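Local coordinates for protein SVS_variant_AS1 (Streptomyces sp. CWA1, PDB 6TJA) that probably catalyses, as a reconstructed and engineered spiroviolene synthase, the metal-dependent cyclisation of geranylgeranyl diphosphate to the diterpene spiroviolene, at residues A[74-79]-A[195-200]. Numbering follows the deposited sequence.
Sequences LATSLF and LEIATG
Helix 70-91, one of the long helices of the class I terpene cyclase bundle, meets the short helix 195-199 through a single threonine, T76, which is set against I197 and A198. The backbones come close here, with T76 CA 6.3 Å from A198 CA. The two branches of T76 divide the work. Its methyl, CG2, lies 3.8 Å from the branch methyl CG2 of I197, the two side chains crossing at a slant; the same T76 CG2 sits 3.9 Å from the backbone N of A198, so it also rests against the helix surface. The hydroxyl OG1 lies 3.8 Å from A198 CB, a plain van der Waals touch. A chi1 of 58° tucks that oxygen between the threonine's own N and carbonyl carbon, and it is hydrogen-bonded to R72 O, one turn back in the same helix, with a weaker bond to L73 O. The hydroxyl is thereby served within its own helix, and between the two segments themselves there is no hydrogen bond, just van der Waals contact. In the family fold, the far end of helix 70-91 carries an aspartate-rich sequence of the kind that binds magnesium, whereas this contact lies in the helix's first half. I197 puts its CG2 anti to the backbone N (CG1 at chi1 -63°), which brings this methyl to the threonine. R72 adds a polar tie, its NH1 hydrogen-bonding to I197 O. F60 of helix 56-61 touches both T76 and A198, and M194 also packs on T76. G200, with phi 85°, ends the short helix.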
ATOM      1  N   LEU A  74       4.797 -24.146   0.321  1.00 31.11           N
ATOM      2  CA  LEU A  74       3.345 -24.437   0.368  1.00 31.82           C
ATOM      3  C   LEU A  74       2.588 -23.135   0.637  1.00 26.48           C
ATOM      4  O   LEU A  74       1.660 -22.842  -0.112  1.00 27.39           O
ATOM      5  CB  LEU A  74       3.020 -25.492   1.434  1.00 34.10           C
ATOM      6  CG  LEU A  74       1.528 -25.729   1.671  1.00 35.50           C
ATOM      7  CD1 LEU A  74       0.827 -26.080   0.359  1.00 34.99           C
ATOM      8  CD2 LEU A  74       1.328 -26.820   2.722  1.00 38.27           C
ATOM      9  N   ALA A  75       2.959 -22.406   1.683  1.00 25.45           N
ATOM     10  CA  ALA A  75       2.219 -21.207   2.134  1.00 26.97           C
ATOM     11  C   ALA A  75       2.176 -20.181   0.991  1.00 28.08           C
ATOM     12  O   ALA A  75       1.082 -19.686   0.658  1.00 27.65           O
ATOM     13  CB  ALA A  75       2.858 -20.656   3.377  1.00 26.15           C
ATOM     14  N   THR A  76       3.314 -19.911   0.358  1.00 27.83           N
ATOM     15  CA  THR A  76       3.390 -18.935  -0.762  1.00 28.26           C
ATOM     16  C   THR A  76       2.586 -19.491  -1.946  1.00 27.79           C
ATOM     17  O   THR A  76       1.816 -18.720  -2.521  1.00 26.96           O
ATOM     18  CB  THR A  76       4.847 -18.598  -1.071  1.00 27.60           C
ATOM     19  OG1 THR A  76       5.503 -19.824  -1.380  1.00 26.14           O
ATOM     20  CG2 THR A  76       5.536 -17.913   0.088  1.00 27.64           C
ATOM     21  N   SER A  77       2.680 -20.792  -2.250  1.00 26.78           N
ATOM     22  CA  SER A  77       1.857 -21.419  -3.324  1.00 28.78           C
ATOM     23  C   SER A  77       0.356 -21.231  -3.041  1.00 28.91           C
ATOM     24  O   SER A  77      -0.374 -20.911  -3.961  1.00 27.22           O
ATOM     25  CB  SER A  77       2.210 -22.865  -3.523  1.00 30.90           C
ATOM     26  OG  SER A  77       3.480 -22.987  -4.147  1.00 35.31           O
ATOM     27  N   LEU A  78      -0.102 -21.398  -1.803  1.00 29.27           N
ATOM     28  CA  LEU A  78      -1.537 -21.179  -1.444  1.00 29.62           C
ATOM     29  C   LEU A  78      -1.989 -19.776  -1.863  1.00 29.69           C
ATOM     30  O   LEU A  78      -3.073 -19.641  -2.471  1.00 28.03           O
ATOM     31  CB  LEU A  78      -1.717 -21.388   0.061  1.00 29.67           C
ATOM     32  CG  LEU A  78      -1.465 -22.816   0.550  1.00 28.42           C
ATOM     33  CD1 LEU A  78      -1.867 -22.948   2.003  1.00 27.63           C
ATOM     34  CD2 LEU A  78      -2.222 -23.823  -0.300  1.00 28.17           C
ATOM     35  N   PHE A  79      -1.209 -18.744  -1.555  1.00 28.60           N
ATOM     36  CA  PHE A  79      -1.606 -17.364  -1.923  1.00 27.85           C
ATOM     37  C   PHE A  79      -1.732 -17.264  -3.436  1.00 26.58           C
ATOM     38  O   PHE A  79      -2.499 -16.429  -3.887  1.00 27.17           O
ATOM     39  CB  PHE A  79      -0.648 -16.270  -1.461  1.00 25.78           C
ATOM     40  CG  PHE A  79      -1.095 -14.916  -1.952  1.00 24.16           C
ATOM     41  CD1 PHE A  79      -2.209 -14.299  -1.400  1.00 24.53           C
ATOM     42  CD2 PHE A  79      -0.442 -14.283  -2.990  1.00 23.73           C
ATOM     43  CE1 PHE A  79      -2.628 -13.049  -1.835  1.00 21.61           C
ATOM     44  CE2 PHE A  79      -0.922 -13.075  -3.486  1.00 25.88           C
ATOM     45  CZ  PHE A  79      -2.016 -12.465  -2.905  1.00 22.62           C
ATOM     46  N   LEU A 195       8.950 -14.226  -2.521  1.00 25.73           N
ATOM     47  CA  LEU A 195      10.211 -14.920  -2.752  1.00 24.15           C
ATOM     48  C   LEU A 195      11.020 -15.143  -1.479  1.00 27.57           C
ATOM     49  O   LEU A 195      11.423 -16.210  -1.197  1.00 28.60           O
ATOM     50  CB  LEU A 195      11.057 -14.222  -3.802  1.00 22.33           C
ATOM     51  CG  LEU A 195      10.720 -14.318  -5.281  1.00 21.88           C
ATOM     52  CD1 LEU A 195      11.440 -13.334  -6.175  1.00 20.10           C
ATOM     53  CD2 LEU A 195      10.836 -15.721  -5.826  1.00 23.45           C
ATOM     54  N   GLU A 196      11.197 -14.087  -0.724  1.00 29.65           N
ATOM     55  CA  GLU A 196      11.899 -14.049   0.522  1.00 32.79           C
ATOM     56  C   GLU A 196      11.318 -14.995   1.540  1.00 30.68           C
ATOM     57  O   GLU A 196      12.006 -15.581   2.305  1.00 31.49           O
ATOM     58  CB  GLU A 196      11.685 -12.667   1.077  1.00 38.19           C
ATOM     59  CG  GLU A 196      12.874 -11.810   1.083  1.00 39.15           C
ATOM     60  CD  GLU A 196      12.708 -10.691   2.030  1.00 38.59           C
ATOM     61  OE1 GLU A 196      11.958  -9.783   1.758  1.00 35.76           O
ATOM     62  OE2 GLU A 196      13.363 -10.722   3.041  1.00 38.10           O
ATOM     63  N   ILE A 197      10.008 -15.051   1.552  1.00 28.83           N
ATOM     64  CA  ILE A 197       9.205 -15.892   2.481  1.00 28.81           C
ATOM     65  C   ILE A 197       9.410 -17.364   2.097  1.00 28.42           C
ATOM     66  O   ILE A 197       9.588 -18.187   3.000  1.00 27.82           O
ATOM     67  CB  ILE A 197       7.733 -15.432   2.488  1.00 28.82           C
ATOM     68  CG1 ILE A 197       7.624 -13.990   3.012  1.00 29.98           C
ATOM     69  CG2 ILE A 197       6.876 -16.383   3.293  1.00 25.63           C
ATOM     70  CD1 ILE A 197       6.239 -13.426   2.988  1.00 31.04           C
ATOM     71  N   ALA A 198       9.389 -17.714   0.839  1.00 26.65           N
ATOM     72  CA  ALA A 198       9.548 -19.090   0.458  1.00 29.06           C
ATOM     73  C   ALA A 198      10.942 -19.621   0.772  1.00 32.03           C
ATOM     74  O   ALA A 198      11.125 -20.659   1.309  1.00 28.73           O
ATOM     75  CB  ALA A 198       9.275 -19.249  -1.007  1.00 28.14           C
ATOM     76  N   THR A 199      11.885 -18.776   0.458  1.00 30.56           N
ATOM     77  CA  THR A 199      13.299 -18.947   0.515  1.00 29.82           C
ATOM     78  C   THR A 199      13.966 -18.805   1.895  1.00 31.95           C
ATOM     79  O   THR A 199      14.884 -19.475   2.185  1.00 32.64           O
ATOM     80  CB  THR A 199      13.770 -17.925  -0.527  1.00 28.15           C
ATOM     81  OG1 THR A 199      14.116 -18.550  -1.750  1.00 28.95           O
ATOM     82  CG2 THR A 199      14.738 -17.035  -0.103  1.00 27.79           C
ATOM     83  N   GLY A 200      13.462 -17.932   2.740  1.00 33.42           N
ATOM     84  CA  GLY A 200      14.025 -17.701   4.042  1.00 36.32           C
ATOM     85  C   GLY A 200      15.170 -16.724   4.085  1.00 37.75           C
ATOM     86  O   GLY A 200      15.615 -16.341   5.113  1.00 41.12           O
TER